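Local coordinates for protein acyl-CoA thioesterase II (Mycobacterium avium subsp. paratuberculosis, PDB 4R9Z) that probably hydrolyses fatty acyl-CoA thioesters to free fatty acids and coenzyme A, using a double hot-dog fold, at residues B[62-67]-B[102-107]; B[76-81]-B[94-99]. One frame throughout, in Å; residues are numbered along the deposited sequence.

Contact 1. Residues B[62-67]-B[102-107]; sequences VHTYFL and ILMEAM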
ATOM      1  N   VAL B  62      -6.653  -0.403   3.224  1.00 20.33           N
ATOM      2  CA  VAL B  62      -6.526   1.015   3.529  1.00 22.53           C
ATOM      3  C   VAL B  62      -5.078   1.472   3.327  1.00 23.63           C
ATOM      4  O   VAL B  62      -4.130   0.786   3.710  1.00 28.99           O
ATOM      5  CB  VAL B  62      -6.991   1.333   4.985  1.00 25.37           C
ATOM      6  CG1 VAL B  62      -6.249   0.477   5.998  1.00 19.29           C
ATOM      7  CG2 VAL B  62      -6.815   2.813   5.307  1.00 21.12           C
ATOM      8  N   HIS B  63      -4.916   2.635   2.710  1.00 21.92           N
ATOM      9  CA  HIS B  63      -3.598   3.189   2.454  1.00 18.87           C
ATOM     10  C   HIS B  63      -3.522   4.579   3.049  1.00 23.92           C
ATOM     11  O   HIS B  63      -4.330   5.439   2.719  1.00 31.07           O
ATOM     12  CB  HIS B  63      -3.319   3.219   0.954  1.00 19.42           C
ATOM     13  CG  HIS B  63      -3.432   1.877   0.301  1.00 23.13           C
ATOM     14  ND1 HIS B  63      -2.378   0.994   0.230  1.00 20.21           N
ATOM     15  CD2 HIS B  63      -4.482   1.258  -0.289  1.00 27.52           C
ATOM     16  CE1 HIS B  63      -2.769  -0.108  -0.386  1.00 23.59           C
ATOM     17  NE2 HIS B  63      -4.042   0.028  -0.711  1.00 25.72           N
ATOM     18  N   THR B  64      -2.553   4.795   3.933  1.00 20.48           N
ATOM     19  CA  THR B  64      -2.472   6.049   4.665  1.00 18.70           C
ATOM     20  C   THR B  64      -1.112   6.717   4.495  1.00 29.48           C
ATOM     21  O   THR B  64      -0.084   6.082   4.693  1.00 27.03           O
ATOM     22  CB  THR B  64      -2.732   5.821   6.164  1.00 21.18           C
ATOM     23  OG1 THR B  64      -3.925   5.042   6.340  1.00 29.67           O
ATOM     24  CG2 THR B  64      -2.878   7.140   6.884  1.00 25.11           C
ATOM     25  N   TYR B  65      -1.111   7.998   4.132  1.00 24.99           N
ATOM     26  CA  TYR B  65       0.114   8.792   4.108  1.00 24.52           C
ATOM     27  C   TYR B  65       0.166   9.706   5.315  1.00 27.60           C
ATOM     28  O   TYR B  65      -0.777  10.436   5.569  1.00 29.81           O
ATOM     29  CB  TYR B  65       0.215   9.641   2.832  1.00 21.32           C
ATOM     30  CG  TYR B  65       0.983   8.980   1.715  1.00 23.51           C
ATOM     31  CD1 TYR B  65       2.337   8.715   1.844  1.00 24.60           C
ATOM     32  CD2 TYR B  65       0.354   8.615   0.538  1.00 23.11           C
ATOM     33  CE1 TYR B  65       3.038   8.102   0.831  1.00 29.79           C
ATOM     34  CE2 TYR B  65       1.050   8.002  -0.482  1.00 25.48           C
ATOM     35  CZ  TYR B  65       2.390   7.749  -0.332  1.00 24.03           C
ATOM     36  OH  TYR B  65       3.083   7.140  -1.347  1.00 21.37           O
ATOM     37  N   PHE B  66       1.276   9.691   6.039  1.00 22.83           N
ATOM     38  CA  PHE B  66       1.447  10.627   7.133  1.00 24.94           C
ATOM     39  C   PHE B  66       2.303  11.762   6.625  1.00 26.13           C
ATOM     40  O   PHE B  66       3.470  11.569   6.285  1.00 26.31           O
ATOM     41  CB  PHE B  66       2.075   9.950   8.343  1.00 20.96           C
ATOM     42  CG  PHE B  66       1.374   8.699   8.744  1.00 16.59           C
ATOM     43  CD1 PHE B  66       0.109   8.754   9.310  1.00 23.62           C
ATOM     44  CD2 PHE B  66       1.967   7.462   8.543  1.00 21.84           C
ATOM     45  CE1 PHE B  66      -0.556   7.598   9.673  1.00 20.78           C
ATOM     46  CE2 PHE B  66       1.313   6.297   8.907  1.00 23.64           C
ATOM     47  CZ  PHE B  66       0.048   6.364   9.476  1.00 24.72           C
ATOM     48  N   LEU B  67       1.711  12.948   6.564  1.00 25.75           N
ATOM     49  CA  LEU B  67       2.304  14.047   5.821  1.00 30.26           C
ATOM     50  C   LEU B  67       2.948  15.071   6.727  1.00 32.07           C
ATOM     51  O   LEU B  67       4.043  15.558   6.448  1.00 41.16           O
ATOM     52  CB  LEU B  67       1.250  14.733   4.948  1.00 29.33           C
ATOM     53  CG  LEU B  67       0.511  13.852   3.942  1.00 28.87           C
ATOM     54  CD1 LEU B  67      -0.539  14.668   3.202  1.00 28.90           C
ATOM     55  CD2 LEU B  67       1.501  13.222   2.976  1.00 21.51           C
ATOM     56  N   ILE B 102      -2.794  19.881   6.654  1.00 37.36           N
ATOM     57  CA  ILE B 102      -3.125  18.490   6.344  1.00 34.92           C
ATOM     58  C   ILE B 102      -2.113  17.557   7.013  1.00 34.11           C
ATOM     59  O   ILE B 102      -0.930  17.597   6.696  1.00 34.93           O
ATOM     60  CB  ILE B 102      -3.131  18.224   4.827  1.00 33.30           C
ATOM     61  CG1 ILE B 102      -4.202  19.061   4.134  1.00 32.17           C
ATOM     62  CG2 ILE B 102      -3.377  16.756   4.540  1.00 27.66           C
ATOM     63  CD1 ILE B 102      -4.150  18.968   2.620  1.00 24.89           C
ATOM     64  N   LEU B 103      -2.576  16.714   7.929  1.00 32.43           N
ATOM     65  CA  LEU B 103      -1.680  15.851   8.690  1.00 30.72           C
ATOM     66  C   LEU B 103      -1.491  14.518   7.988  1.00 35.49           C
ATOM     67  O   LEU B 103      -0.375  14.008   7.874  1.00 36.51           O
ATOM     68  CB  LEU B 103      -2.214  15.615  10.105  1.00 29.35           C
ATOM     69  CG  LEU B 103      -2.604  16.840  10.924  1.00 30.88           C
ATOM     70  CD1 LEU B 103      -3.178  16.405  12.261  1.00 27.93           C
ATOM     71  CD2 LEU B 103      -1.414  17.766  11.110  1.00 31.10           C
ATOM     72  N   MET B 104      -2.599  13.949   7.532  1.00 35.62           N
ATOM     73  CA  MET B 104      -2.553  12.702   6.792  1.00 31.24           C
ATOM     74  C   MET B 104      -3.674  12.636   5.771  1.00 26.76           C
ATOM     75  O   MET B 104      -4.687  13.327   5.894  1.00 28.85           O
ATOM     76  CB  MET B 104      -2.626  11.493   7.738  1.00 32.20           C
ATOM     77  CG  MET B 104      -3.875  11.401   8.597  1.00 40.74           C
ATOM     78  SD  MET B 104      -4.673   9.774   8.588  1.00 33.76           S
ATOM     79  CE  MET B 104      -5.529   9.852   7.027  1.00 27.98           C
ATOM     80  N   GLU B 105      -3.462  11.831   4.737  1.00 28.17           N
ATOM     81  CA  GLU B 105      -4.525  11.484   3.807  1.00 27.63           C
ATOM     82  C   GLU B 105      -4.559   9.977   3.643  1.00 22.09           C
ATOM     83  O   GLU B 105      -3.513   9.329   3.651  1.00 25.42           O
ATOM     84  CB  GLU B 105      -4.334  12.174   2.457  1.00 28.06           C
ATOM     85  CG  GLU B 105      -5.495  11.938   1.516  1.00 34.41           C
ATOM     86  CD  GLU B 105      -5.760  13.110   0.606  1.00 35.83           C
ATOM     87  OE1 GLU B 105      -6.328  14.114   1.087  1.00 33.59           O
ATOM     88  OE2 GLU B 105      -5.409  13.020  -0.588  1.00 35.42           O
ATOM     89  N   ALA B 106      -5.757   9.421   3.504  1.00 17.22           N
ATOM     90  CA  ALA B 106      -5.913   7.974   3.398  1.00 19.76           C
ATOM     91  C   ALA B 106      -6.945   7.574   2.365  1.00 30.90           C
ATOM     92  O   ALA B 106      -7.914   8.295   2.124  1.00 31.64           O
ATOM     93  CB  ALA B 106      -6.285   7.385   4.732  1.00 16.55           C
ATOM     94  N   MET B 107      -6.725   6.424   1.741  1.00 23.73           N
ATOM     95  CA  MET B 107      -7.761   5.811   0.929  1.00 21.81           C
ATOM     96  C   MET B 107      -8.112   4.459   1.517  1.00 19.56           C
ATOM     97  O   MET B 107      -7.263   3.791   2.090  1.00 24.11           O
ATOM     98  CB  MET B 107      -7.324   5.678  -0.524  1.00 25.52           C
ATOM     99  CG  MET B 107      -7.031   7.002  -1.198  1.00 25.19           C
ATOM    100  SD  MET B 107      -6.657   6.787  -2.942  1.00 31.99           S
ATOM    101  CE  MET B 107      -5.155   5.831  -2.834  1.00 24.50           C
TER
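The ring of F66 meets M104 through a single carbon: CD1 lies 4.2 Å from CB of M104, an oblique approach, with the two side chains running side by side. Of the H63 side chain only CB comes near O of M107, which is oblique to the ring; the ring itself meets W225 steeply, its ND1 is hydrogen-bonded to OG of S223, and H63 and Y65 of the second subunit bring their rings against it. Y65 turns its ring away from strand 102-107, and its OH is hydrogen-bonded to S61 of the second subunit. F66 lies on one face and H63 and Y65 on the other; between them the two strands run antiparallel, their axes 167° apart. H63 and M107 form one hydrogen-bonded pair, with N of H63 on O of M107 at 2.7 Å; Y65 and E105 form the next, N of Y65 reaching O of E105 at 2.8 Å. L67 N adds a last rung to O of L103 at 2.7 Å, where strand 58-66 ends. Between these rungs, T64 faces A106 and F66 faces M104 in non-hydrogen-bonded pairs. OG1 of T64 lies 3.7 Å from CB of A106, a methyl small enough to sit beside the hydroxyl. With OG1 beside the backbone N (chi1 -49°), CG2 of T64 lies anti to that N, and this methyl rests 3.6 Å from SD of M104, whose flexible thioether bends at chi2 and chi3 to reach it. Past the last rung, branched L67 and I102 meet through CD1 and CG2. T64, F66 and M104 also touch helix 39-52, whereas H63 and Y65 face the second subunit. A sheet with a helix on one face and a partner subunit on the other fits a hot-dog domain in a dimeric thioesterase.

Contact 2. Residues B[76-81]-B[94-99]; sequences VDFEVV and VTARQD
A beta hairpin joins V76-V81 to V94-D99, and its antiparallel strands cross at 154°. D77 with R97 and E79 with T95 are its hydrogen-bonded pairs: N of R97 meets O of D77 at 2.8 Å, and N of T95 meets O of E79 at 2.9 Å. E79 and R97, on the same face, are partly exposed, and their long side chains bridge the diagonal between these neighbouring pairs. Their salt bridge runs from NH1 of R97 to OE1 of E79 at 2.9 Å; the oxygen is met on its anti side, with carboxylate and guanidinium planes 43° apart. CG2 of T95 sits over the guanidinium centre, 3.7 Å above its plane, packing against that face. Apolar residues fill the other face of the hairpin. CG1 of V76, anti to the backbone N (chi1 173°), lies over one face of the F78 ring, offset toward the rim, and V94 CG1 comes to that ring's edge, 3.8 Å from CD2 of F78. The compact CB of A96 touches both CG1 of V76 and CE2 of F78. F78 and V94 continue onto helix 39-52, so a polar, partly charged face backs an apolar one packed on the helix, as in the hot-dog fold.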
ATOM      1  N   VAL B  76      -8.518  16.604  16.030  1.00 42.60           N
ATOM      2  CA  VAL B  76      -8.287  16.500  14.591  1.00 36.67           C
ATOM      3  C   VAL B  76      -9.588  16.419  13.787  1.00 41.09           C
ATOM      4  O   VAL B  76     -10.485  15.642  14.119  1.00 41.96           O
ATOM      5  CB  VAL B  76      -7.419  15.256  14.274  1.00 41.90           C
ATOM      6  CG1 VAL B  76      -7.308  15.028  12.770  1.00 33.32           C
ATOM      7  CG2 VAL B  76      -6.047  15.384  14.928  1.00 36.07           C
ATOM      8  N   ASP B  77      -9.676  17.204  12.715  1.00 35.61           N
ATOM      9  CA  ASP B  77     -10.849  17.187  11.842  1.00 35.83           C
ATOM     10  C   ASP B  77     -10.670  16.200  10.697  1.00 40.43           C
ATOM     11  O   ASP B  77      -9.729  16.325   9.910  1.00 36.75           O
ATOM     12  CB  ASP B  77     -11.125  18.576  11.256  1.00 32.57           C
ATOM     13  CG  ASP B  77     -11.285  19.645  12.318  1.00 43.99           C
ATOM     14  OD1 ASP B  77     -11.950  19.386  13.343  1.00 48.09           O
ATOM     15  OD2 ASP B  77     -10.743  20.754  12.119  1.00 49.99           O
ATOM     16  N   PHE B  78     -11.586  15.242  10.587  1.00 32.33           N
ATOM     17  CA  PHE B  78     -11.550  14.280   9.492  1.00 25.85           C
ATOM     18  C   PHE B  78     -12.631  14.562   8.459  1.00 31.42           C
ATOM     19  O   PHE B  78     -13.821  14.504   8.766  1.00 37.49           O
ATOM     20  CB  PHE B  78     -11.719  12.852  10.012  1.00 31.91           C
ATOM     21  CG  PHE B  78     -10.634  12.408  10.948  1.00 38.70           C
ATOM     22  CD1 PHE B  78     -10.684  12.730  12.294  1.00 37.86           C
ATOM     23  CD2 PHE B  78      -9.568  11.655  10.482  1.00 33.96           C
ATOM     24  CE1 PHE B  78      -9.690  12.316  13.151  1.00 39.68           C
ATOM     25  CE2 PHE B  78      -8.569  11.239  11.338  1.00 34.08           C
ATOM     26  CZ  PHE B  78      -8.630  11.570  12.673  1.00 37.15           C
ATOM     27  N   GLU B  79     -12.217  14.865   7.233  1.00 27.65           N
ATOM     28  CA  GLU B  79     -13.156  14.980   6.124  1.00 26.77           C
ATOM     29  C   GLU B  79     -13.154  13.699   5.298  1.00 26.87           C
ATOM     30  O   GLU B  79     -12.096  13.215   4.898  1.00 33.55           O
ATOM     31  CB  GLU B  79     -12.818  16.175   5.227  1.00 29.25           C
ATOM     32  CG  GLU B  79     -13.754  16.308   4.025  1.00 38.21           C
ATOM     33  CD  GLU B  79     -13.296  17.342   3.007  1.00 46.86           C
ATOM     34  OE1 GLU B  79     -12.119  17.763   3.054  1.00 49.27           O
ATOM     35  OE2 GLU B  79     -14.116  17.717   2.140  1.00 49.76           O
ATOM     36  N   VAL B  80     -14.342  13.154   5.052  1.00 25.21           N
ATOM     37  CA  VAL B  80     -14.496  11.961   4.224  1.00 22.01           C
ATOM     38  C   VAL B  80     -15.068  12.316   2.852  1.00 28.87           C
ATOM     39  O   VAL B  80     -15.929  13.189   2.736  1.00 29.03           O
ATOM     40  CB  VAL B  80     -15.409  10.917   4.895  1.00 21.48           C
ATOM     41  CG1 VAL B  80     -15.487   9.650   4.059  1.00 21.40           C
ATOM     42  CG2 VAL B  80     -14.923  10.606   6.295  1.00 26.42           C
ATOM     43  N   VAL B  81     -14.559  11.656   1.815  1.00 26.45           N
ATOM     44  CA  VAL B  81     -15.028  11.865   0.453  1.00 21.94           C
ATOM     45  C   VAL B  81     -15.414  10.533  -0.201  1.00 23.47           C
ATOM     46  O   VAL B  81     -14.699   9.543  -0.078  1.00 33.94           O
ATOM     47  CB  VAL B  81     -13.964  12.585  -0.397  1.00 24.44           C
ATOM     48  CG1 VAL B  81     -14.372  12.620  -1.864  1.00 14.64           C
ATOM     49  CG2 VAL B  81     -13.744  13.995   0.128  1.00 23.54           C
ATOM     50  N   VAL B  94     -10.021   9.976   3.095  1.00 32.05           N
ATOM     51  CA  VAL B  94     -10.113  10.673   4.368  1.00 20.93           C
ATOM     52  C   VAL B  94      -8.929  11.606   4.510  1.00 23.22           C
ATOM     53  O   VAL B  94      -7.783  11.191   4.365  1.00 28.13           O
ATOM     54  CB  VAL B  94     -10.156   9.714   5.566  1.00 27.62           C
ATOM     55  CG1 VAL B  94     -10.150  10.503   6.862  1.00 25.47           C
ATOM     56  CG2 VAL B  94     -11.386   8.825   5.492  1.00 26.78           C
ATOM     57  N   THR B  95      -9.207  12.874   4.778  1.00 28.86           N
ATOM     58  CA  THR B  95      -8.152  13.850   4.989  1.00 27.35           C
ATOM     59  C   THR B  95      -8.227  14.352   6.424  1.00 26.27           C
ATOM     60  O   THR B  95      -9.272  14.821   6.867  1.00 32.49           O
ATOM     61  CB  THR B  95      -8.256  15.028   3.991  1.00 29.37           C
ATOM     62  OG1 THR B  95      -8.144  14.530   2.652  1.00 27.97           O
ATOM     63  CG2 THR B  95      -7.140  16.020   4.221  1.00 30.98           C
ATOM     64  N   ALA B  96      -7.132  14.212   7.164  1.00 30.74           N
ATOM     65  CA  ALA B  96      -7.101  14.667   8.552  1.00 30.14           C
ATOM     66  C   ALA B  96      -6.408  16.018   8.658  1.00 26.77           C
ATOM     67  O   ALA B  96      -5.300  16.199   8.163  1.00 26.71           O
ATOM     68  CB  ALA B  96      -6.414  13.654   9.430  1.00 24.93           C
ATOM     69  N   ARG B  97      -7.065  16.959   9.324  1.00 34.32           N
ATOM     70  CA  ARG B  97      -6.537  18.308   9.440  1.00 28.86           C
ATOM     71  C   ARG B  97      -6.511  18.843  10.860  1.00 28.66           C
ATOM     72  O   ARG B  97      -7.350  18.499  11.691  1.00 29.63           O
ATOM     73  CB  ARG B  97      -7.346  19.279   8.583  1.00 29.39           C
ATOM     74  CG  ARG B  97      -7.233  19.094   7.090  1.00 27.40           C
ATOM     75  CD  ARG B  97      -8.152  20.085   6.408  1.00 27.44           C
ATOM     76  NE  ARG B  97      -8.024  20.079   4.957  1.00 32.04           N
ATOM     77  CZ  ARG B  97      -8.824  19.407   4.136  1.00 34.64           C
ATOM     78  NH1 ARG B  97      -9.820  18.669   4.624  1.00 24.82           N
ATOM     79  NH2 ARG B  97      -8.621  19.475   2.827  1.00 22.93           N
ATOM     80  N   GLN B  98      -5.517  19.682  11.118  1.00 34.14           N
ATOM     81  CA  GLN B  98      -5.507  20.569  12.269  1.00 34.68           C
ATOM     82  C   GLN B  98      -5.378  21.964  11.700  1.00 41.29           C
ATOM     83  O   GLN B  98      -4.340  22.315  11.138  1.00 42.55           O
ATOM     84  CB  GLN B  98      -4.372  20.248  13.225  1.00 33.23           C
ATOM     85  CG  GLN B  98      -4.789  19.388  14.387  1.00 34.69           C
ATOM     86  CD  GLN B  98      -3.605  18.942  15.207  1.00 38.77           C
ATOM     87  OE1 GLN B  98      -2.456  19.170  14.829  1.00 38.53           O
ATOM     88  NE2 GLN B  98      -3.875  18.282  16.326  1.00 41.37           N
ATOM     89  N   ASP B  99      -6.443  22.746  11.843  1.00 47.38           N
ATOM     90  CA  ASP B  99      -6.574  24.041  11.182  1.00 57.50           C
ATOM     91  C   ASP B  99      -6.414  23.889   9.669  1.00 55.22           C
ATOM     92  O   ASP B  99      -7.118  23.094   9.048  1.00 51.57           O
ATOM     93  CB  ASP B  99      -5.567  25.050  11.741  1.00 54.18           C
ATOM     94  CG  ASP B  99      -6.158  25.909  12.846  1.00 73.11           C
ATOM     95  OD1 ASP B  99      -6.140  25.483  14.022  1.00 73.28           O
ATOM     96  OD2 ASP B  99      -6.650  27.015  12.536  1.00 81.50           O
TER

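After the N-terminal helix 8-15, strands 18-19 and 24-27 and helix 39-52, strand 58-66 supplies one side of contact 1. The chain next enters strand 76-85, turns back through strand 89-98 to close contact 2 across a short hairpin, and turns again into strand 101-111, where contact 1 closes the wider loop of 34 residues. Contact 2 therefore lies within the span of contact 1, and their centres are about 10 Å apart. Strands 89-98 and 101-111 are neighbours and join the two: L103 N bonds to A96 O, and E105 OE1 probably to T95 OG1, while L103 and M104 together face A96 in a classic beta bulge. Both contacts belong to the N-terminal hot-dog domain.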